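Local coordinates for putative electron transport related protein (Corynebacterium diphtheriae, PDB 4PQ1) that probably acts as a thioredoxin-like thiol-disulfide oxidoreductase of the DsbF kind, oxidising or reducing partner proteins through a CxxC cysteine pair, at residues F3-P8 / A138-R143; E30-D35 / Y87-A92; G81-D86 / S105-P110. All coordinates share one frame; numbering follows the deposited sequence. Where two conformers were deposited one is given.

How the contacts relate
The three contacts lie toward opposite sides of a thioredoxin-like domain: contact 1 at strand 137-141, next to the edge strand 13-15, and contact 3 at the other edge, 105-107. Contact 1 closes the largest loop, and contacts 2 and 3 are nested inside it. Those two alternate along the chain (30-35, 81-86, 87-92, 105-110), with centres about 8 Å apart, and touch: Glu30 and Leu32 probably hydrogen-bond through their backbones to Tyr107 and Ser105. Contact 3 joins the two strands of the beta-alpha-beta unit 77-83, 89-98, 105-107, and contact 2 packs a loop on its helix, making one continuous patch. Contact 1, its centre about 26 Å from contact 2 and 19 Å from contact 3, is separate packing.

Contact 1. Residues F3-P8 / A138-R143; sequences FQFHSP and AAVFLR
Phe5 is fixed by a backbone hydrogen bond to Gly118, and from there its ring reaches across to Val140 and Leu142 in a wholly apolar contact. With CG set anti to the backbone N (chi1 -180°), the ring extends straight from the segment, and CZ stops 3.7 Å from Leu142 CD1, the two side chains approaching from opposite directions. Phe5 CE1 meets Val140 CG1 at 3.9 Å. The second branch of this valine serves a different ring: Val140 CG2 lies 4.3 Å from Phe3 CZ, a looser touch, so the beta-branched residue is shared between two phenylalanines. Phe3 also makes an edge-to-face pair with Tyr16. The receiving strand, 139-141, belongs to the mixed sheet of the thioredoxin-like fold and begins at a classic beta bulge, Ala138 and Ala139 both facing Val130. Side chains alternate along it: Val140 turns to the N-terminal segment, while Phe141 turns the other way and packs on Leu150 and Val153 of helix 147-156. Just past the strand, Leu142 CD1 has a further neighbour in Pro8, whose CG is 4.0 Å away, the pyrrolidine crossing the leucine at about a right angle.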
loop_
_atom_site.group_PDB
_atom_site.type_symbol
_atom_site.label_atom_id
_atom_site.label_comp_id
_atom_site.label_asym_id
_atom_site.label_seq_id
_atom_site.Cartn_x
_atom_site.Cartn_y
_atom_site.Cartn_z
ATOM N N PHE A 3 -14.611 3.291 -3.323
ATOM C CA PHE A 3 -14.239 3.436 -1.915
ATOM C C PHE A 3 -14.134 4.881 -1.446
ATOM O O PHE A 3 -13.568 5.731 -2.135
ATOM C CB PHE A 3 -12.902 2.739 -1.669
ATOM C CG PHE A 3 -12.452 2.768 -0.245
ATOM C CD1 PHE A 3 -13.230 2.204 0.747
ATOM C CD2 PHE A 3 -11.232 3.325 0.097
ATOM C CE1 PHE A 3 -12.825 2.205 2.065
ATOM C CE2 PHE A 3 -10.811 3.339 1.425
ATOM C CZ PHE A 3 -11.606 2.771 2.410
ATOM N N GLN A 4 -14.684 5.142 -0.266
ATOM C CA GLN A 4 -14.546 6.428 0.398
ATOM C C GLN A 4 -14.104 6.125 1.814
ATOM O O GLN A 4 -14.748 5.341 2.516
ATOM C CB GLN A 4 -15.853 7.226 0.403
ATOM C CG GLN A 4 -16.786 6.944 -0.779
ATOM C CD GLN A 4 -18.253 7.232 -0.455
ATOM O OE1 GLN A 4 -18.563 8.133 0.332
ATOM N NE2 GLN A 4 -19.163 6.455 -1.055
ATOM N N PHE A 5 -12.979 6.715 2.215
ATOM C CA PHE A 5 -12.451 6.519 3.553
ATOM C C PHE A 5 -13.143 7.483 4.503
ATOM O O PHE A 5 -12.988 8.689 4.394
ATOM C CB PHE A 5 -10.929 6.721 3.567
ATOM C CG PHE A 5 -10.301 6.534 4.922
ATOM C CD1 PHE A 5 -10.123 5.267 5.451
ATOM C CD2 PHE A 5 -9.886 7.623 5.662
ATOM C CE1 PHE A 5 -9.554 5.092 6.697
ATOM C CE2 PHE A 5 -9.309 7.456 6.904
ATOM C CZ PHE A 5 -9.140 6.191 7.423
ATOM N N HIS A 6 -13.939 6.947 5.412
ATOM C CA HIS A 6 -14.671 7.787 6.346
ATOM C C HIS A 6 -13.910 7.856 7.644
ATOM O O HIS A 6 -13.044 7.016 7.900
ATOM C CB HIS A 6 -16.089 7.254 6.592
ATOM C CG HIS A 6 -16.990 7.332 5.394
ATOM N ND1 HIS A 6 -17.634 6.227 4.876
ATOM C CD2 HIS A 6 -17.368 8.383 4.627
ATOM C CE1 HIS A 6 -18.362 6.592 3.835
ATOM N NE2 HIS A 6 -18.214 7.894 3.660
ATOM N N SER A 7 -14.251 8.858 8.451
ATOM C CA SER A 7 -13.622 9.109 9.745
ATOM C C SER A 7 -13.241 7.832 10.483
ATOM O O SER A 7 -14.084 6.974 10.730
ATOM C CB SER A 7 -14.551 9.955 10.622
ATOM O OG SER A 7 -14.344 9.686 11.999
ATOM N N PRO A 8 -11.948 7.683 10.791
ATOM C CA PRO A 8 -11.479 6.587 11.645
ATOM C C PRO A 8 -11.920 6.787 13.098
ATOM O O PRO A 8 -11.955 5.821 13.866
ATOM C CB PRO A 8 -9.956 6.664 11.509
ATOM C CG PRO A 8 -9.673 8.089 11.109
ATOM C CD PRO A 8 -10.836 8.469 10.228
ATOM N N ALA A 138 -10.114 -4.143 2.635
ATOM C CA ALA A 138 -10.581 -5.003 3.714
ATOM C C ALA A 138 -10.064 -4.466 5.037
ATOM O O ALA A 138 -10.604 -4.759 6.105
ATOM C CB ALA A 138 -10.109 -6.422 3.493
ATOM N N ALA A 139 -8.984 -3.690 4.958
ATOM C CA ALA A 139 -8.364 -3.122 6.144
ATOM C C ALA A 139 -7.550 -1.893 5.759
ATOM O O ALA A 139 -6.878 -1.885 4.730
ATOM C CB ALA A 139 -7.486 -4.161 6.840
ATOM N N VAL A 140 -7.632 -0.849 6.579
ATOM C CA VAL A 140 -6.747 0.299 6.447
ATOM C C VAL A 140 -5.991 0.539 7.747
ATOM O O VAL A 140 -6.595 0.652 8.813
ATOM C CB VAL A 140 -7.512 1.578 6.064
ATOM C CG1 VAL A 140 -6.534 2.779 5.957
ATOM C CG2 VAL A 140 -8.308 1.354 4.766
ATOM N N PHE A 141 -4.670 0.607 7.654
ATOM C CA PHE A 141 -3.817 0.806 8.820
ATOM C C PHE A 141 -3.164 2.178 8.777
ATOM O O PHE A 141 -2.361 2.451 7.879
ATOM C CB PHE A 141 -2.732 -0.273 8.897
ATOM C CG PHE A 141 -3.262 -1.659 9.167
ATOM C CD1 PHE A 141 -3.508 -2.078 10.464
ATOM C CD2 PHE A 141 -3.488 -2.552 8.123
ATOM C CE1 PHE A 141 -3.993 -3.355 10.715
ATOM C CE2 PHE A 141 -3.970 -3.821 8.372
ATOM C CZ PHE A 141 -4.225 -4.229 9.672
ATOM N N LEU A 142 -3.514 3.037 9.736
ATOM C CA LEU A 142 -2.955 4.386 9.812
ATOM C C LEU A 142 -1.800 4.397 10.815
ATOM O O LEU A 142 -1.732 5.221 11.727
ATOM C CB LEU A 142 -4.031 5.398 10.210
ATOM C CG LEU A 142 -5.267 5.377 9.294
ATOM C CD1 LEU A 142 -6.351 6.313 9.816
ATOM C CD2 LEU A 142 -4.896 5.704 7.839
ATOM N N ARG A 143 -0.894 3.454 10.621
ATOM C CA ARG A 143 0.175 3.209 11.543
ATOM C C ARG A 143 1.103 2.238 10.867
ATOM O O ARG A 143 0.726 1.614 9.880
ATOM C CB ARG A 143 -0.334 2.649 12.872
ATOM C CG ARG A 143 -1.123 1.355 12.750
ATOM C CD ARG A 143 -1.184 0.651 14.098
ATOM N NE ARG A 143 -2.018 -0.546 14.097
ATOM C CZ ARG A 143 -1.564 -1.780 13.918
ATOM N NH1 ARG A 143 -0.273 -1.990 13.713
ATOM N NH2 ARG A 143 -2.400 -2.810 13.947
#

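Contact 2. Residues E30-D35 / Y87-A92; sequences EGLTSD and YSKNIA
Glu30, at the end of strand 28-30, extends its side chain to meet that of Lys89 coming from the opposite direction. A salt bridge between Glu30 OE2 and Lys89 NZ is plausible, but the two atoms are modelled too close for its geometry to be trusted. Gly31 offers its carbonyl instead of a side chain: Lys89 NZ donates to Gly31 O at 2.9 Å, although the uncertain position of NZ makes this length provisional. The turn itself is braced from within, since Gly31 N bonds to Asp35 O at 3.1 Å. This is the loop of a two-stranded antiparallel hairpin, 28-30 and 36-38, laid against the first turn of helix 89-98, the connecting helix of a beta-alpha-beta unit. Leu32 comes next and supplies the apolar part. Its CG stands anti to the backbone N (chi1 178°), carrying CD1 to within 3.6 Å of Ala92 CB. The same methyl touches the lysine stem, Leu32 CD1 to Lys89 CG being 3.8 Å, the leucine and lysine side chains running antiparallel alongside each other. Lys89 is extended throughout, and so spans from the helix surface, along Leu32, to the polar group at Gly31. Leu32 O, in turn, is hydrogen-bonded by Gln93 NE2 of the same helix.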
loop_
_atom_site.group_PDB
_atom_site.type_symbol
_atom_site.label_atom_id
_atom_site.label_comp_id
_atom_site.label_asym_id
_atom_site.label_seq_id
_atom_site.Cartn_x
_atom_site.Cartn_y
_atom_site.Cartn_z
ATOM N N GLU A 30 3.961 6.371 -12.671
ATOM C CA GLU A 30 5.385 6.161 -12.910
ATOM C C GLU A 30 5.930 5.225 -11.832
ATOM O O GLU A 30 5.677 5.418 -10.641
ATOM C CB GLU A 30 6.152 7.499 -12.916
ATOM C CG GLU A 30 7.658 7.344 -13.124
ATOM C CD GLU A 30 8.463 8.616 -12.829
ATOM O OE1 GLU A 30 7.906 9.727 -12.956
ATOM O OE2 GLU A 30 9.665 8.501 -12.476
ATOM N N GLY A 31 6.672 4.204 -12.238
ATOM C CA GLY A 31 7.250 3.301 -11.266
ATOM C C GLY A 31 8.520 3.867 -10.663
ATOM O O GLY A 31 9.093 4.821 -11.181
ATOM N N LEU A 32 8.956 3.283 -9.557
ATOM C CA LEU A 32 10.181 3.720 -8.899
ATOM C C LEU A 32 11.368 2.979 -9.484
ATOM O O LEU A 32 12.470 3.516 -9.574
ATOM C CB LEU A 32 10.091 3.484 -7.392
ATOM C CG LEU A 32 11.304 3.837 -6.534
ATOM C CD1 LEU A 32 11.544 5.340 -6.538
ATOM C CD2 LEU A 32 11.065 3.304 -5.120
ATOM N N THR A 33 11.131 1.739 -9.888
ATOM C CA THR A 33 12.168 0.922 -10.509
ATOM C C THR A 33 11.678 0.313 -11.817
ATOM O O THR A 33 12.217 -0.685 -12.285
ATOM C CB THR A 33 12.643 -0.197 -9.569
ATOM O OG1 THR A 33 11.511 -0.958 -9.124
ATOM C CG2 THR A 33 13.390 0.391 -8.356
ATOM N N SER A 34 10.649 0.926 -12.396
ATOM C CA SER A 34 10.092 0.494 -13.673
ATOM C C SER A 34 9.391 1.659 -14.359
ATOM O O SER A 34 9.092 2.668 -13.728
ATOM C CB SER A 34 9.116 -0.666 -13.474
ATOM O OG SER A 34 8.540 -1.064 -14.706
ATOM N N ASP A 35 9.127 1.517 -15.653
ATOM C CA ASP A 35 8.429 2.554 -16.407
ATOM C C ASP A 35 7.071 2.897 -15.787
ATOM O O ASP A 35 6.857 4.020 -15.324
ATOM C CB ASP A 35 8.243 2.126 -17.866
ATOM C CG ASP A 35 9.507 2.299 -18.696
ATOM O OD1 ASP A 35 10.383 3.097 -18.296
ATOM O OD2 ASP A 35 9.623 1.642 -19.754
ATOM N N TYR A 87 11.379 13.458 -3.092
ATOM C CA TYR A 87 11.503 14.346 -4.242
ATOM C C TYR A 87 12.766 14.069 -5.028
ATOM O O TYR A 87 12.892 14.464 -6.185
ATOM C CB TYR A 87 11.458 15.800 -3.790
ATOM C CG TYR A 87 10.203 16.100 -3.020
ATOM C CD1 TYR A 87 8.950 15.976 -3.617
ATOM C CD2 TYR A 87 10.258 16.477 -1.685
ATOM C CE1 TYR A 87 7.778 16.228 -2.898
ATOM C CE2 TYR A 87 9.096 16.737 -0.962
ATOM C CZ TYR A 87 7.863 16.616 -1.577
ATOM O OH TYR A 87 6.716 16.878 -0.866
ATOM N N SER A 88 13.701 13.374 -4.402
ATOM C CA SER A 88 14.848 12.890 -5.140
ATOM C C SER A 88 14.643 11.406 -5.322
ATOM O O SER A 88 14.724 10.629 -4.363
ATOM C CB SER A 88 16.171 13.206 -4.417
ATOM O OG SER A 88 16.504 14.578 -4.577
ATOM N N LYS A 89 14.360 11.021 -6.561
ATOM C CA LYS A 89 14.023 9.640 -6.869
ATOM C C LYS A 89 15.187 8.691 -6.582
ATOM O O LYS A 89 14.972 7.555 -6.143
ATOM C CB LYS A 89 13.593 9.507 -8.332
ATOM C CG LYS A 89 12.895 8.201 -8.645
ATOM C CD LYS A 89 12.486 8.124 -10.102
ATOM C CE LYS A 89 11.538 6.966 -10.343
ATOM N NZ LYS A 89 11.098 6.881 -11.768
ATOM N N ASN A 90 16.420 9.155 -6.793
ATOM C CA ASN A 90 17.547 8.223 -6.780
ATOM C C ASN A 90 17.818 7.618 -5.416
ATOM O O ASN A 90 18.327 6.508 -5.319
ATOM C CB ASN A 90 18.823 8.878 -7.340
ATOM C CG ASN A 90 19.218 10.160 -6.642
ATOM O OD1 ASN A 90 18.491 10.719 -5.818
ATOM N ND2 ASN A 90 20.391 10.661 -7.014
ATOM N N ILE A 91 17.435 8.314 -4.360
ATOM C CA ILE A 91 17.688 7.790 -3.028
ATOM C C ILE A 91 16.584 6.794 -2.643
ATOM O O ILE A 91 16.834 5.810 -1.934
ATOM C CB ILE A 91 17.815 8.949 -2.014
ATOM C CG1 ILE A 91 18.368 8.470 -0.672
ATOM C CG2 ILE A 91 16.514 9.684 -1.869
ATOM C CD1 ILE A 91 18.729 9.621 0.258
ATOM N N ALA A 92 15.373 7.009 -3.158
ATOM C CA ALA A 92 14.296 6.048 -2.961
ATOM C C ALA A 92 14.642 4.741 -3.671
ATOM O O ALA A 92 14.496 3.665 -3.100
ATOM C CB ALA A 92 12.976 6.614 -3.458
#

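Contact 3. Residues G81-D86 / S105-P110; sequences GINVRD and SIYDPP
Strands 81-83 and 105-107 run parallel, their axes 4.3 Å apart at closest approach and inclined by 24°, with Gly81, Ile82 and Asn83 opposite Ser105, Ile106 and Tyr107. The hydrogen-bond ladder alternates between the strands: Ile106 N gives to Gly81 O, Asn83 N to Ile106 O, and Asp108 N to Asn83 O, and it persists past them where Arg85 N bonds to Pro109 O at 2.7 Å. At the start, Ser105 OG packs on the bare backbone of Gly81, 3.3 Å from its CA, and accepts a hydrogen bond from Trp52 NE1. Asn83 and Tyr107 lie side by side on the same face as Ser105. Asn83 OD1 comes to the ring edge, 3.1 Å from Tyr107 CD1, with amide and ring planes 30° apart. On the other side of that amide, Asn83 ND2 donates at 2.8 Å to Asp86 OD2, which accepts with its anti lone pair. Here the two strands belong to a beta-alpha-beta crossover, joined by helix 89-98, with 105-107 outermost in the thioredoxin-like sheet; Ala92 of the helix packs on Asn83, and Lys89 on Tyr107. Tyr107 CG sits anti to its own N (chi1 -176°), which sends the ring along the sheet until OH donates to Asp86 O at 2.5 Å, in the carbonyl plane. Pro109 CD rests 3.7 Å above one face of the Tyr107 ring, offset toward its rim. Gln54 N also binds Asp86 OD2, so the carboxylate is fixed close to, but not touching, the CxxC motif whose Cys56 and Cys59 form a disulfide. On the opposite face, Ile82 CG2 lies beside the carboxylate of Asp108, whose OD2 is engaged by Thr113 OG1.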
loop_
_atom_site.group_PDB
_atom_site.type_symbol
_atom_site.label_atom_id
_atom_site.label_comp_id
_atom_site.label_asym_id
_atom_site.label_seq_id
_atom_site.Cartn_x
_atom_site.Cartn_y
_atom_site.Cartn_z
ATOM N N GLY A 81 4.084 -0.503 -3.427
ATOM C CA GLY A 81 4.439 0.642 -2.620
ATOM C C GLY A 81 3.981 1.911 -3.285
ATOM O O GLY A 81 3.887 2.002 -4.514
ATOM N N ILE A 82 3.681 2.905 -2.466
ATOM C CA ILE A 82 3.411 4.236 -2.984
ATOM C C ILE A 82 4.428 5.176 -2.332
ATOM O O ILE A 82 4.258 5.615 -1.196
ATOM C CB ILE A 82 1.960 4.675 -2.698
ATOM C CG1 ILE A 82 0.987 3.695 -3.353
ATOM C CG2 ILE A 82 1.698 6.098 -3.186
ATOM C CD1 ILE A 82 -0.456 3.985 -3.051
ATOM N N ASN A 83 5.496 5.465 -3.059
ATOM C CA ASN A 83 6.604 6.265 -2.544
ATOM C C ASN A 83 6.223 7.739 -2.561
ATOM O O ASN A 83 6.019 8.323 -3.636
ATOM C CB ASN A 83 7.856 5.967 -3.377
ATOM C CG ASN A 83 9.060 6.826 -3.003
ATOM O OD1 ASN A 83 9.620 7.498 -3.859
ATOM N ND2 ASN A 83 9.455 6.806 -1.735
ATOM N N VAL A 84 6.052 8.331 -1.376
ATOM C CA VAL A 84 5.634 9.730 -1.313
ATOM C C VAL A 84 6.742 10.609 -0.690
ATOM O O VAL A 84 7.563 10.122 0.083
ATOM C CB VAL A 84 4.308 9.898 -0.520
ATOM C CG1 VAL A 84 3.203 8.980 -1.108
ATOM C CG2 VAL A 84 4.508 9.609 0.964
ATOM N N ARG A 85 6.769 11.886 -1.066
ATOM C CA ARG A 85 7.638 12.884 -0.428
ATOM C C ARG A 85 9.120 12.556 -0.564
ATOM O O ARG A 85 9.960 13.100 0.148
ATOM C CB ARG A 85 7.286 13.040 1.051
ATOM C CG ARG A 85 6.306 14.149 1.335
ATOM C CD ARG A 85 5.601 13.971 2.680
ATOM N NE ARG A 85 4.172 14.078 2.461
ATOM C CZ ARG A 85 3.224 13.590 3.248
ATOM N NH1 ARG A 85 3.519 12.944 4.372
ATOM N NH2 ARG A 85 1.960 13.763 2.892
ATOM N N ASP A 86 9.430 11.663 -1.491
ATOM C CA ASP A 86 10.798 11.443 -1.907
ATOM C C ASP A 86 11.003 12.190 -3.216
ATOM O O ASP A 86 10.797 11.644 -4.304
ATOM C CB ASP A 86 11.095 9.952 -2.045
ATOM C CG ASP A 86 11.817 9.398 -0.836
ATOM O OD1 ASP A 86 12.726 10.092 -0.336
ATOM O OD2 ASP A 86 11.484 8.276 -0.390
ATOM N N SER A 105 6.948 -0.099 -6.733
ATOM C CA SER A 105 6.406 1.088 -6.088
ATOM C C SER A 105 5.982 2.090 -7.143
ATOM O O SER A 105 6.652 2.251 -8.160
ATOM C CB SER A 105 7.426 1.741 -5.141
ATOM O OG SER A 105 7.470 1.101 -3.876
ATOM N N ILE A 106 4.857 2.749 -6.905
ATOM C CA ILE A 106 4.509 3.914 -7.692
ATOM C C ILE A 106 5.269 5.119 -7.158
ATOM O O ILE A 106 5.235 5.400 -5.956
ATOM C CB ILE A 106 3.003 4.185 -7.657
ATOM C CG1 ILE A 106 2.258 3.017 -8.304
ATOM C CG2 ILE A 106 2.689 5.504 -8.337
ATOM C CD1 ILE A 106 0.787 3.233 -8.372
ATOM N N TYR A 107 5.971 5.827 -8.036
ATOM C CA TYR A 107 6.670 7.034 -7.607
ATOM C C TYR A 107 5.732 8.234 -7.612
ATOM O O TYR A 107 5.379 8.766 -8.666
ATOM C CB TYR A 107 7.894 7.293 -8.491
ATOM C CG TYR A 107 8.710 8.479 -8.044
ATOM C CD1 TYR A 107 9.402 8.452 -6.843
ATOM C CD2 TYR A 107 8.786 9.632 -8.824
ATOM C CE1 TYR A 107 10.152 9.541 -6.427
ATOM C CE2 TYR A 107 9.521 10.712 -8.418
ATOM C CZ TYR A 107 10.203 10.664 -7.220
ATOM O OH TYR A 107 10.942 11.746 -6.809
ATOM N N ASP A 108 5.344 8.680 -6.423
ATOM C CA ASP A 108 4.285 9.676 -6.314
ATOM C C ASP A 108 4.645 10.687 -5.226
ATOM O O ASP A 108 4.062 10.669 -4.143
ATOM C CB ASP A 108 2.932 8.949 -6.037
ATOM C CG ASP A 108 1.752 9.895 -5.813
ATOM O OD1 ASP A 108 1.825 11.102 -6.142
ATOM O OD2 ASP A 108 0.718 9.406 -5.299
ATOM N N PRO A 109 5.617 11.578 -5.512
ATOM C CA PRO A 109 6.104 12.485 -4.457
ATOM C C PRO A 109 5.002 13.285 -3.734
ATOM O O PRO A 109 5.115 13.447 -2.518
ATOM C CB PRO A 109 7.049 13.431 -5.209
ATOM C CG PRO A 109 7.507 12.640 -6.391
ATOM C CD PRO A 109 6.332 11.772 -6.787
ATOM N N PRO A 110 3.960 13.765 -4.446
ATOM C CA PRO A 110 3.017 14.573 -3.664
ATOM C C PRO A 110 1.790 13.777 -3.197
ATOM O O PRO A 110 0.834 14.359 -2.690
ATOM C CB PRO A 110 2.608 15.661 -4.649
ATOM C CG PRO A 110 2.629 14.961 -5.973
ATOM C CD PRO A 110 3.736 13.926 -5.896
#